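Cell wall binding protein cwp8 (Peptoclostridium difficile, PDB 5J6Q) probably attaches to the cell wall of its bacterium through its three CWB2 domains, displaying its remaining domains within the surface layer. Local coordinates at residues A[89-94]-A[146-151]; A[94-99]-A[120-125]; A[194-199]-A[269-274]; A[218-223]-A[274-279]. One frame throughout, in Å; residues are numbered along the deposited sequence.

Interaction 1: residues A[89-94]-A[146-151]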
loop_
_atom_site.group_PDB
_atom_site.type_symbol
_atom_site.label_atom_id
_atom_site.label_comp_id
_atom_site.label_asym_id
_atom_site.label_seq_id
_atom_site.Cartn_x
_atom_site.Cartn_y
_atom_site.Cartn_z
ATOM N N LYS A 89 27.706 43.259 7.299
ATOM C CA LYS A 89 28.275 42.723 8.532
ATOM C C LYS A 89 29.688 43.302 8.742
ATOM O O LYS A 89 30.433 43.571 7.790
ATOM C CB LYS A 89 28.320 41.193 8.483
ATOM C CG LYS A 89 29.026 40.663 7.239
ATOM C CD LYS A 89 29.482 39.216 7.437
ATOM C CE LYS A 89 30.488 38.848 6.366
ATOM N NZ LYS A 89 30.412 37.414 5.993
ATOM N N ILE A 90 30.046 43.513 9.995
ATOM C CA ILE A 90 31.348 44.082 10.286
ATOM C C ILE A 90 32.339 42.962 10.511
ATOM O O ILE A 90 32.151 42.148 11.413
ATOM C CB ILE A 90 31.268 45.024 11.505
ATOM C CG1 ILE A 90 30.432 46.265 11.145
ATOM C CG2 ILE A 90 32.673 45.441 11.936
ATOM C CD1 ILE A 90 30.152 47.171 12.337
ATOM N N GLU A 91 33.372 42.899 9.656
ATOM C CA GLU A 91 34.378 41.857 9.829
ATOM C C GLU A 91 35.695 42.425 10.382
ATOM O O GLU A 91 36.154 43.499 9.966
ATOM C CB GLU A 91 34.622 41.129 8.500
ATOM C CG GLU A 91 33.571 40.054 8.291
ATOM C CD GLU A 91 33.797 39.249 7.037
ATOM O OE1 GLU A 91 33.546 38.021 7.083
ATOM O OE2 GLU A 91 34.211 39.841 6.013
ATOM N N ASN A 92 36.303 41.690 11.313
ATOM C CA ASN A 92 37.554 42.121 11.944
ATOM C C ASN A 92 38.754 41.242 11.618
ATOM O O ASN A 92 38.629 40.037 11.443
ATOM C CB ASN A 92 37.357 42.176 13.452
ATOM C CG ASN A 92 36.341 43.219 13.810
ATOM O OD1 ASN A 92 36.129 44.123 13.019
ATOM N ND2 ASN A 92 35.666 43.174 14.940
ATOM N N TYR A 93 39.927 41.873 11.492
ATOM C CA TYR A 93 41.160 41.134 11.230
ATOM C C TYR A 93 41.305 40.037 12.309
ATOM O O TYR A 93 41.158 40.334 13.481
ATOM C CB TYR A 93 42.337 42.076 11.297
ATOM C CG TYR A 93 42.295 43.142 10.242
ATOM C CD1 TYR A 93 41.998 44.463 10.568
ATOM C CD2 TYR A 93 42.611 42.851 8.917
ATOM C CE1 TYR A 93 42.022 45.466 9.601
ATOM C CE2 TYR A 93 42.641 43.842 7.953
ATOM C CZ TYR A 93 42.349 45.149 8.297
ATOM O OH TYR A 93 42.405 46.125 7.323
ATOM N N LYS A 94 41.565 38.801 11.935
ATOM C CA LYS A 94 41.634 37.720 12.942
ATOM C C LYS A 94 43.083 37.338 13.368
ATOM O O LYS A 94 43.245 36.738 14.426
ATOM C CB LYS A 94 40.903 36.462 12.408
ATOM C CG LYS A 94 39.580 36.202 13.104
ATOM C CD LYS A 94 38.399 36.413 12.181
ATOM C CE LYS A 94 37.277 35.458 12.521
ATOM N N ASP A 146 40.267 44.339 15.227
ATOM C CA ASP A 146 39.896 45.642 14.682
ATOM C C ASP A 146 39.143 45.436 13.354
ATOM O O ASP A 146 39.448 44.493 12.632
ATOM C CB ASP A 146 41.153 46.479 14.377
ATOM C CG ASP A 146 41.746 47.239 15.552
ATOM O OD1 ASP A 146 41.272 47.040 16.704
ATOM O OD2 ASP A 146 42.678 48.023 15.323
ATOM N N GLN A 147 38.185 46.328 13.028
ATOM C CA GLN A 147 37.417 46.234 11.802
ATOM C C GLN A 147 38.292 46.407 10.591
ATOM O O GLN A 147 39.272 47.149 10.635
ATOM C CB GLN A 147 36.289 47.295 11.785
ATOM C CG GLN A 147 35.570 47.347 10.434
ATOM C CD GLN A 147 34.207 48.001 10.510
ATOM O OE1 GLN A 147 33.717 48.381 11.583
ATOM N NE2 GLN A 147 33.541 48.101 9.365
ATOM N N HIS A 148 37.940 45.707 9.512
ATOM C CA HIS A 148 38.631 45.778 8.237
ATOM C C HIS A 148 38.574 47.219 7.732
ATOM O O HIS A 148 37.596 47.916 7.974
ATOM C CB HIS A 148 37.964 44.842 7.207
ATOM C CG HIS A 148 38.232 43.392 7.438
ATOM N ND1 HIS A 148 37.902 42.429 6.506
ATOM C CD2 HIS A 148 38.787 42.739 8.488
ATOM C CE1 HIS A 148 38.248 41.245 6.994
ATOM N NE2 HIS A 148 38.783 41.399 8.186
ATOM N N LEU A 149 39.606 47.663 7.037
ATOM C CA LEU A 149 39.680 49.026 6.538
ATOM C C LEU A 149 39.897 49.043 5.034
ATOM O O LEU A 149 40.406 48.075 4.474
ATOM C CB LEU A 149 40.846 49.758 7.228
ATOM C CG LEU A 149 40.476 50.514 8.504
ATOM C CD1 LEU A 149 40.309 49.569 9.652
ATOM C CD2 LEU A 149 41.568 51.479 8.864
ATOM N N ASP A 150 39.499 50.140 4.383
ATOM C CA ASP A 150 39.666 50.324 2.948
ATOM C C ASP A 150 40.806 51.313 2.764
ATOM O O ASP A 150 40.639 52.499 3.054
ATOM C CB ASP A 150 38.374 50.867 2.312
ATOM C CG ASP A 150 38.343 50.770 0.796
ATOM O OD1 ASP A 150 39.419 50.558 0.189
ATOM O OD2 ASP A 150 37.245 50.908 0.215
ATOM N N PHE A 151 41.961 50.840 2.288
ATOM C CA PHE A 151 43.115 51.714 2.128
ATOM C C PHE A 151 42.966 52.679 0.953
ATOM O O PHE A 151 43.864 53.483 0.712
ATOM C CB PHE A 151 44.384 50.863 1.971
ATOM C CG PHE A 151 44.639 49.974 3.166
ATOM C CD1 PHE A 151 44.722 48.600 3.023
ATOM C CD2 PHE A 151 44.785 50.512 4.432
ATOM C CE1 PHE A 151 44.947 47.785 4.124
ATOM C CE2 PHE A 151 45.011 49.692 5.530
ATOM C CZ PHE A 151 45.091 48.336 5.369
HETATM O O HOH W 1 38.246 38.803 8.954
#
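The Tyr93 ring carries the His148 imidazole over one face, CD2 of His148 standing 3.8 Å above its centre, with the two planes inclined at 36°. The imidazole in turn has the carbonyl carbon of Glu91, offset toward the rim, and Glu91 CB on one face, the latter a CH-pi contact 4.0 Å from the ring centroid, while the backbone N of Tyr93 lies at its edge, in plane. Tyr93 CG is set anti to its carbonyl carbon (chi1 -63°), which carries the phenol along 146-151 until its OH accepts a hydrogen bond from Leu149 N at 3.2 Å. The backbones meet in a single beta bridge at Asn92 and Gln147: His148 N donates to Glu91 O (2.9 Å) and Tyr93 N to Asp146 O (2.9 Å). Ile90 CG2 lies against the amide end of Gln147, the two side chains crossing near a right angle. A water joins Asn92 O, to which it donates, with His148 NE2. In the Cwp8 domain 2 family region, the contact ties edge strands 88-90 and 149-150, which flank 165-171. His148 is thus held at its backbone N by Glu91 O and at ring NE2 by the water; the bond from Leu149 N, with His148 over one face, helps to hold the Tyr93 ring in place.

Interaction 2: residues A[94-99]-A[120-125]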
loop_
_atom_site.group_PDB
_atom_site.type_symbol
_atom_site.label_atom_id
_atom_site.label_comp_id
_atom_site.label_asym_id
_atom_site.label_seq_id
_atom_site.Cartn_x
_atom_site.Cartn_y
_atom_site.Cartn_z
ATOM N N LYS A 94 41.565 38.801 11.935
ATOM C CA LYS A 94 41.634 37.720 12.942
ATOM C C LYS A 94 43.083 37.338 13.368
ATOM O O LYS A 94 43.245 36.738 14.426
ATOM C CB LYS A 94 40.903 36.462 12.408
ATOM C CG LYS A 94 39.580 36.202 13.104
ATOM C CD LYS A 94 38.399 36.413 12.181
ATOM C CE LYS A 94 37.277 35.458 12.521
ATOM N N THR A 95 44.094 37.643 12.551
ATOM C CA THR A 95 45.506 37.414 12.873
ATOM C C THR A 95 46.348 38.586 12.301
ATOM O O THR A 95 45.878 39.292 11.383
ATOM C CB THR A 95 46.033 36.134 12.211
ATOM O OG1 THR A 95 46.044 36.384 10.811
ATOM C CG2 THR A 95 45.207 34.916 12.532
ATOM N N ALA A 96 47.589 38.776 12.822
ATOM C CA ALA A 96 48.496 39.832 12.343
ATOM C C ALA A 96 48.710 39.710 10.854
ATOM O O ALA A 96 48.723 40.708 10.138
ATOM C CB ALA A 96 49.860 39.734 13.042
ATOM N N GLN A 97 48.860 38.487 10.393
ATOM C CA GLN A 97 49.107 38.211 8.991
ATOM C C GLN A 97 47.849 38.539 8.067
ATOM O O GLN A 97 48.040 38.752 6.887
ATOM C CB GLN A 97 49.516 36.744 8.846
ATOM C CG GLN A 97 49.856 36.342 7.427
ATOM C CD GLN A 97 51.049 37.070 6.855
ATOM O OE1 GLN A 97 51.806 37.794 7.543
ATOM N NE2 GLN A 97 51.233 36.912 5.560
ATOM N N GLU A 98 46.622 38.555 8.590
ATOM C CA GLU A 98 45.484 38.936 7.767
ATOM C C GLU A 98 45.702 40.394 7.372
ATOM O O GLU A 98 45.552 40.753 6.221
ATOM C CB GLU A 98 44.178 38.791 8.550
ATOM C CG GLU A 98 43.716 37.348 8.619
ATOM C CD GLU A 98 42.278 37.218 9.064
ATOM O OE1 GLU A 98 41.889 36.118 9.503
ATOM O OE2 GLU A 98 41.541 38.219 8.983
ATOM N N ILE A 99 46.084 41.230 8.346
ATOM C CA ILE A 99 46.348 42.632 8.086
ATOM C C ILE A 99 47.343 42.845 6.934
ATOM O O ILE A 99 47.076 43.660 6.059
ATOM C CB ILE A 99 46.908 43.251 9.370
ATOM C CG1 ILE A 99 45.853 43.202 10.474
ATOM C CG2 ILE A 99 47.380 44.696 9.102
ATOM C CD1 ILE A 99 46.361 43.757 11.808
ATOM N N ALA A 120 53.689 47.444 5.506
ATOM C CA ALA A 120 53.285 46.981 6.830
ATOM C C ALA A 120 54.346 46.071 7.456
ATOM O O ALA A 120 54.987 45.274 6.760
ATOM C CB ALA A 120 51.961 46.237 6.737
ATOM N N THR A 121 54.528 46.204 8.770
ATOM C CA THR A 121 55.488 45.416 9.536
ATOM C C THR A 121 54.832 44.806 10.763
ATOM O O THR A 121 54.254 45.559 11.557
ATOM C CB THR A 121 56.624 46.313 10.054
ATOM O OG1 THR A 121 57.118 47.100 8.975
ATOM C CG2 THR A 121 57.768 45.493 10.692
ATOM N N ILE A 122 54.904 43.472 10.929
ATOM C CA ILE A 122 54.355 42.871 12.136
ATOM C C ILE A 122 55.260 43.344 13.290
ATOM O O ILE A 122 56.469 43.267 13.162
ATOM C CB ILE A 122 54.336 41.343 11.974
ATOM C CG1 ILE A 122 53.568 41.007 10.679
ATOM C CG2 ILE A 122 53.711 40.660 13.222
ATOM C CD1 ILE A 122 53.174 39.545 10.550
ATOM N N LYS A 123 54.669 43.806 14.383
ATOM C CA LYS A 123 55.380 44.357 15.506
ATOM C C LYS A 123 55.244 43.498 16.750
ATOM O O LYS A 123 55.989 43.663 17.687
ATOM C CB LYS A 123 54.845 45.772 15.748
ATOM C CG LYS A 123 55.911 46.836 15.549
ATOM C CD LYS A 123 55.941 47.380 14.126
ATOM C CE LYS A 123 56.656 48.713 14.071
ATOM N NZ LYS A 123 58.124 48.560 13.871
ATOM N N SER A 124 54.302 42.587 16.740
ATOM C CA SER A 124 54.014 41.641 17.832
ATOM C C SER A 124 52.972 40.642 17.305
ATOM O O SER A 124 52.530 40.804 16.165
ATOM C CB SER A 124 53.484 42.365 19.077
ATOM O OG SER A 124 52.195 42.951 18.883
ATOM N N THR A 125 52.579 39.650 18.089
ATOM C CA THR A 125 51.599 38.676 17.678
ATOM C C THR A 125 50.212 39.287 17.356
ATOM O O THR A 125 49.459 38.610 16.678
ATOM C CB THR A 125 51.393 37.628 18.768
ATOM O OG1 THR A 125 51.080 38.320 19.979
ATOM C CG2 THR A 125 52.630 36.737 18.956
#
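Van der Waals contact joins the two segments, with Ala96 at its middle: its CB points at the strand and meets Ile122 CG2 at 4.0 Å. Ile122 uses both of its branches. CG2, anti to the backbone N, faces the alanine methyl, while Ile122 CD1 reaches on to the Gln97 side chain, 3.7 Å from OE1. Gln97 arrives there because its chain bends at chi2 (63°), and it crosses Ile122 at about a right angle. Backbone takes part as well, Ala96 CB resting 3.8 Å from Thr125 O, in the loop after the strand. This is the first turn of helix 96-111 lying against edge strand 118-124 of a three-stranded antiparallel sheet, in the Cwp8 domain 2 family region; Val128 of the neighbouring strand 127-132 also touches Ala96 and Ile99, and Val100 of the helix touches Ile122. No hydrogen bond crosses between the segments; those of 94-99 lie around the helix N-terminus. Thr95 is the N-cap, its OG1 accepting from Glu98 N at 3.2 Å with a bent N-H angle of 138°. Glu98 reaches back in turn, and its OE2 receives Lys94 N at 3.0 Å, the donor standing well above the carboxylate plane. On the strand side, Ser124 OG is hydrogen-bonded to Thr127 OG1.

Interaction 3: residues A[194-199]-A[269-274]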
loop_
_atom_site.group_PDB
_atom_site.type_symbol
_atom_site.label_atom_id
_atom_site.label_comp_id
_atom_site.label_asym_id
_atom_site.label_seq_id
_atom_site.Cartn_x
_atom_site.Cartn_y
_atom_site.Cartn_z
ATOM N N GLU A 194 1.136 1.421 6.333
ATOM C CA GLU A 194 -0.268 1.700 6.155
ATOM C C GLU A 194 -0.770 1.035 4.885
ATOM O O GLU A 194 -1.965 0.731 4.779
ATOM C CB GLU A 194 -0.535 3.223 6.002
ATOM C CG GLU A 194 -0.378 4.030 7.277
ATOM C CD GLU A 194 -0.561 5.526 7.020
ATOM O OE1 GLU A 194 -1.612 5.916 6.423
ATOM O OE2 GLU A 194 0.348 6.308 7.413
ATOM N N LEU A 195 0.116 0.898 3.899
ATOM C CA LEU A 195 -0.227 0.262 2.620
ATOM C C LEU A 195 0.138 -1.296 2.465
ATOM O O LEU A 195 -0.447 -1.983 1.663
ATOM C CB LEU A 195 0.564 0.968 1.507
ATOM C CG LEU A 195 0.245 2.469 1.280
ATOM C CD1 LEU A 195 0.827 2.866 -0.142
ATOM C CD2 LEU A 195 -1.325 2.739 1.247
ATOM N N PHE A 196 1.080 -1.803 3.237
ATOM C CA PHE A 196 1.612 -3.122 3.007
ATOM C C PHE A 196 2.260 -3.556 4.270
ATOM O O PHE A 196 3.051 -2.803 4.831
ATOM C CB PHE A 196 2.583 -2.997 1.814
ATOM C CG PHE A 196 3.412 -4.224 1.455
ATOM C CD1 PHE A 196 2.832 -5.310 0.816
ATOM C CD2 PHE A 196 4.791 -4.251 1.711
ATOM C CE1 PHE A 196 3.611 -6.414 0.429
ATOM C CE2 PHE A 196 5.568 -5.336 1.329
ATOM C CZ PHE A 196 4.972 -6.417 0.684
ATOM N N ASP A 197 1.944 -4.780 4.763
ATOM C CA ASP A 197 2.484 -5.207 6.068
ATOM C C ASP A 197 3.809 -5.983 6.009
ATOM O O ASP A 197 4.235 -6.455 7.037
ATOM C CB ASP A 197 1.449 -6.119 6.800
ATOM C CG ASP A 197 1.148 -7.506 6.090
ATOM O OD1 ASP A 197 1.931 -7.923 5.156
ATOM O OD2 ASP A 197 0.172 -8.164 6.468
ATOM N N GLY A 198 4.415 -6.136 4.856
ATOM C CA GLY A 198 5.571 -7.035 4.738
ATOM C C GLY A 198 5.373 -8.076 3.606
ATOM O O GLY A 198 6.289 -8.414 2.859
ATOM N N ILE A 199 4.132 -8.568 3.431
ATOM C CA ILE A 199 3.879 -9.567 2.385
ATOM C C ILE A 199 2.473 -9.363 1.714
ATOM O O ILE A 199 2.301 -9.690 0.562
ATOM C CB ILE A 199 4.133 -10.945 3.023
ATOM C CG1 ILE A 199 3.872 -12.075 2.005
ATOM C CG2 ILE A 199 3.242 -11.105 4.340
ATOM C CD1 ILE A 199 4.502 -13.404 2.429
ATOM N N ARG A 269 11.264 -1.688 -0.403
ATOM C CA ARG A 269 11.720 -2.282 -1.659
ATOM C C ARG A 269 10.621 -3.299 -2.102
ATOM O O ARG A 269 10.217 -3.342 -3.253
ATOM C CB ARG A 269 13.064 -3.041 -1.443
ATOM C CG ARG A 269 14.283 -2.518 -2.205
ATOM C CD ARG A 269 15.528 -3.349 -1.859
ATOM N NE ARG A 269 16.155 -2.858 -0.630
ATOM C CZ ARG A 269 16.345 -3.601 0.459
ATOM N NH1 ARG A 269 16.905 -3.068 1.546
ATOM N NH2 ARG A 269 15.985 -4.882 0.469
ATOM N N ASP A 270 10.156 -4.095 -1.145
ATOM C CA ASP A 270 9.150 -5.142 -1.401
ATOM C C ASP A 270 7.846 -4.550 -1.926
ATOM O O ASP A 270 7.329 -4.951 -3.011
ATOM C CB ASP A 270 8.984 -5.943 -0.106
ATOM C CG ASP A 270 10.158 -6.882 0.041
ATOM O OD1 ASP A 270 10.940 -7.009 -0.926
ATOM O OD2 ASP A 270 10.304 -7.488 1.109
ATOM N N LEU A 271 7.378 -3.494 -1.222
ATOM C CA LEU A 271 6.173 -2.797 -1.641
ATOM C C LEU A 271 6.359 -2.220 -2.997
ATOM O O LEU A 271 5.443 -2.236 -3.849
ATOM C CB LEU A 271 5.824 -1.660 -0.633
ATOM C CG LEU A 271 4.809 -0.674 -1.225
ATOM C CD1 LEU A 271 3.513 -1.402 -1.497
ATOM C CD2 LEU A 271 4.500 0.474 -0.263
ATOM N N HIS A 272 7.548 -1.652 -3.250
ATOM C CA HIS A 272 7.765 -1.043 -4.607
ATOM C C HIS A 272 7.730 -2.169 -5.639
ATOM O O HIS A 272 7.163 -2.013 -6.718
ATOM C CB HIS A 272 9.102 -0.285 -4.654
ATOM C CG HIS A 272 9.330 0.331 -5.994
ATOM N ND1 HIS A 272 9.065 1.664 -6.254
ATOM C CD2 HIS A 272 9.778 -0.208 -7.153
ATOM C CE1 HIS A 272 9.364 1.900 -7.525
ATOM N NE2 HIS A 272 9.791 0.792 -8.093
ATOM N N LYS A 273 8.352 -3.325 -5.336
ATOM C CA LYS A 273 8.197 -4.536 -6.249
ATOM C C LYS A 273 6.694 -4.862 -6.560
ATOM O O LYS A 273 6.280 -5.029 -7.755
ATOM C CB LYS A 273 8.795 -5.796 -5.572
ATOM C CG LYS A 273 10.317 -5.798 -5.564
ATOM C CD LYS A 273 10.919 -6.967 -4.771
ATOM C CE LYS A 273 12.226 -6.547 -4.120
ATOM N NZ LYS A 273 12.667 -7.476 -3.032
ATOM N N VAL A 274 5.815 -4.895 -5.465
ATOM C CA VAL A 274 4.375 -5.217 -5.741
ATOM C C VAL A 274 3.729 -4.199 -6.540
ATOM O O VAL A 274 2.905 -4.484 -7.483
ATOM C CB VAL A 274 3.670 -5.392 -4.386
ATOM C CG1 VAL A 274 2.160 -5.526 -4.564
ATOM C CG2 VAL A 274 4.286 -6.567 -3.663
#
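An irregular run of backbone, 194-199, passes beside helix 269-274, the closest CA pair being Phe196 and Leu271 at 6.5 Å, and no hydrogen bond crosses between them. Phe196 carries the contact. With CG anti to the backbone N (chi1 173°), its ring is laid on the helix so that Leu271 CA sits over one face, 3.8 Å above the plane and offset toward the rim. The opposite face is backed by Gly198 N from the ring's own segment, and the phenyl is therefore sandwiched between helix backbone and loop backbone. The Leu271 and Phe196 side chains lie alongside one another, pointing opposite ways, CB of Leu271 3.6 Å from Phe196 CD2. Asp270 CB and Val274 CG2 approach the ring obliquely, the first 3.8 Å from Phe196 CE2 and the second 4.2 Å from Phe196 CE1. Leu195 CB adds a looser touch on Leu271 CD2. The carboxylate of Asp270 turns to its own helix, where OD1 forms a salt bridge with Lys273 NZ at 2.8 Å. Beyond the phenylalanine, the positive phi of Gly198 (126°) suits glycine, and Asp197 OD1 accepts from Ile199 N in a nearly straight bond (172°), closing an Asx turn. Past it, Ile199 packs on helix 581-590. In the Cwp8 domain 3 family region, this is core packing of a domain with helices on a mixed four-stranded sheet, loop 194-199 lying against helix 265-280.

Interaction 4: residues A[218-223]-A[274-279]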
loop_
_atom_site.group_PDB
_atom_site.type_symbol
_atom_site.label_atom_id
_atom_site.label_comp_id
_atom_site.label_asym_id
_atom_site.label_seq_id
_atom_site.Cartn_x
_atom_site.Cartn_y
_atom_site.Cartn_z
ATOM N N LEU A 218 -0.372 4.080 -13.167
ATOM C CA LEU A 218 0.411 4.225 -11.963
ATOM C C LEU A 218 1.785 4.548 -12.419
ATOM O O LEU A 218 2.314 3.877 -13.278
ATOM C CB LEU A 218 0.429 2.945 -11.087
ATOM C CG LEU A 218 0.828 3.150 -9.621
ATOM C CD1 LEU A 218 0.551 1.881 -8.835
ATOM C CD2 LEU A 218 2.304 3.429 -9.466
ATOM N N THR A 219 2.386 5.551 -11.828
ATOM C CA THR A 219 3.724 5.961 -12.225
ATOM C C THR A 219 4.472 6.223 -10.977
ATOM O O THR A 219 3.850 6.473 -9.931
ATOM C CB THR A 219 3.640 7.182 -13.186
ATOM O OG1 THR A 219 2.833 8.200 -12.558
ATOM C CG2 THR A 219 2.989 6.788 -14.550
ATOM N N PHE A 220 5.785 6.150 -11.047
ATOM C CA PHE A 220 6.593 6.354 -9.843
ATOM C C PHE A 220 7.392 7.649 -9.937
ATOM O O PHE A 220 7.584 8.173 -11.031
ATOM C CB PHE A 220 7.571 5.191 -9.635
ATOM C CG PHE A 220 6.920 3.842 -9.395
ATOM C CD1 PHE A 220 6.877 2.889 -10.397
ATOM C CD2 PHE A 220 6.365 3.530 -8.167
ATOM C CE1 PHE A 220 6.293 1.647 -10.174
ATOM C CE2 PHE A 220 5.781 2.287 -7.946
ATOM C CZ PHE A 220 5.749 1.354 -8.950
ATOM N N GLU A 221 7.864 8.163 -8.790
ATOM C CA GLU A 221 8.648 9.384 -8.789
ATOM C C GLU A 221 9.414 9.466 -7.499
ATOM O O GLU A 221 9.120 8.731 -6.562
ATOM C CB GLU A 221 7.749 10.618 -8.983
ATOM C CG GLU A 221 7.634 11.010 -10.448
ATOM C CD GLU A 221 6.249 11.497 -10.814
ATOM O OE1 GLU A 221 5.754 12.417 -10.126
ATOM O OE2 GLU A 221 5.658 10.953 -11.785
ATOM N N ASN A 222 10.410 10.353 -7.462
ATOM C CA ASN A 222 11.296 10.618 -6.330
ATOM C C ASN A 222 11.710 9.338 -5.631
ATOM O O ASN A 222 11.698 9.255 -4.405
ATOM C CB ASN A 222 10.623 11.585 -5.360
ATOM C CG ASN A 222 10.288 12.889 -6.036
ATOM O OD1 ASN A 222 11.187 13.699 -6.286
ATOM N ND2 ASN A 222 9.034 13.154 -6.403
ATOM N N GLU A 223 12.077 8.330 -6.429
ATOM C CA GLU A 223 12.509 7.039 -5.904
ATOM C C GLU A 223 13.870 7.155 -5.208
ATOM O O GLU A 223 14.876 7.394 -5.862
ATOM C CB GLU A 223 12.576 6.016 -7.048
ATOM C CG GLU A 223 11.205 5.738 -7.641
ATOM C CD GLU A 223 11.271 5.135 -9.035
ATOM O OE1 GLU A 223 10.517 4.175 -9.290
ATOM O OE2 GLU A 223 12.063 5.621 -9.871
ATOM N N VAL A 274 5.815 -4.895 -5.465
ATOM C CA VAL A 274 4.375 -5.217 -5.741
ATOM C C VAL A 274 3.729 -4.199 -6.540
ATOM O O VAL A 274 2.905 -4.484 -7.483
ATOM C CB VAL A 274 3.670 -5.392 -4.386
ATOM C CG1 VAL A 274 2.160 -5.526 -4.564
ATOM C CG2 VAL A 274 4.286 -6.567 -3.663
ATOM N N LEU A 275 4.123 -2.894 -6.257
ATOM C CA LEU A 275 3.456 -1.861 -7.097
ATOM C C LEU A 275 3.918 -1.913 -8.561
ATOM O O LEU A 275 3.135 -1.543 -9.464
ATOM C CB LEU A 275 3.682 -0.493 -6.471
ATOM C CG LEU A 275 2.937 -0.454 -5.100
ATOM C CD1 LEU A 275 3.165 0.860 -4.348
ATOM C CD2 LEU A 275 1.423 -0.667 -5.437
ATOM N N THR A 276 5.148 -2.387 -8.808
ATOM C CA THR A 276 5.628 -2.477 -10.239
ATOM C C THR A 276 4.744 -3.490 -10.844
ATOM O O THR A 276 4.206 -3.292 -11.956
ATOM C CB THR A 276 7.139 -2.863 -10.287
ATOM O OG1 THR A 276 7.822 -1.922 -9.464
ATOM C CG2 THR A 276 7.731 -2.828 -11.717
ATOM N N ASP A 277 4.547 -4.623 -10.092
ATOM C CA ASP A 277 3.595 -5.610 -10.603
ATOM C C ASP A 277 2.239 -4.995 -10.881
ATOM O O ASP A 277 1.683 -5.224 -11.969
ATOM C CB ASP A 277 3.442 -6.797 -9.611
ATOM C CG ASP A 277 4.632 -7.722 -9.708
ATOM O OD1 ASP A 277 5.106 -7.942 -10.829
ATOM O OD2 ASP A 277 5.116 -8.204 -8.635
ATOM N N VAL A 278 1.664 -4.207 -9.913
ATOM C CA VAL A 278 0.358 -3.566 -10.173
ATOM C C VAL A 278 0.462 -2.621 -11.402
ATOM O O VAL A 278 -0.440 -2.583 -12.250
ATOM C CB VAL A 278 -0.185 -2.728 -8.993
ATOM C CG1 VAL A 278 -1.476 -2.024 -9.421
ATOM C CG2 VAL A 278 -0.438 -3.600 -7.751
ATOM N N LYS A 279 1.539 -1.839 -11.507
ATOM C CA LYS A 279 1.560 -0.936 -12.675
ATOM C C LYS A 279 1.728 -1.743 -13.972
ATOM O O LYS A 279 1.083 -1.414 -14.986
ATOM C CB LYS A 279 2.690 0.095 -12.516
ATOM C CG LYS A 279 3.054 0.796 -13.828
ATOM C CD LYS A 279 4.234 1.745 -13.624
ATOM C CE LYS A 279 4.998 1.973 -14.912
ATOM N NZ LYS A 279 6.460 1.853 -14.677
#
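Leu218 opens the contact from the strand, its CB meeting Lys279 CB at 3.9 Å. Its CG stands anti to the backbone N (chi1 -161°), and Leu218 CD1 extends to the helix, touching Leu275 CD2 at 4.3 Å and Val278 CG1 at 4.4 Å. The next side chain, Thr219, points away, toward the other side of the sheet, while its backbone pairs with Val247 of strand 242-249. Phe220 then returns to the helix. Its ring points edge-on at the helix: Phe220 CZ lies 3.7 Å from Leu275 CB, and Leu275 C is in the ring plane. Thr276 OG1 is 3.9 Å from Phe220 CZ; that hydroxyl is hydrogen-bonded to His272 O one turn back. One ring face carries Leu218 CD2 from the same strand, offset toward the rim, and the Lys279 chain runs obliquely to Phe220. The His272 ring also meets Phe220. The axes of strand 218-221 and helix 274-279 approach to 8.6 Å, their directions 140° apart, a geometry of helix-on-sheet packing: helix 265-280 lies over edge strand 217-224 of the mixed four-stranded sheet in the Cwp8 domain 3 family region.

How the interactions relate
The four contacts form two pairs in two family regions. Interactions 1 and 2 belong to Cwp8 domain 2, with centres 13 Å apart; they share Lys94, and Tyr93 of the first packs on Ile99 of the second. Along the chain, interaction 2 is nested within the loop closed by interaction 1. Interactions 3 and 4 belong to domain 3, with centres 11 Å apart; both use helix 265-280, share Val274 and alternate along the sequence. The pairs follow in series, interactions 1 and 3 having centres about 59 Å apart, with no touch between pairs. Such spacing fits an elongated protein whose domains each carry their own core, followed by the CWB2 repeats.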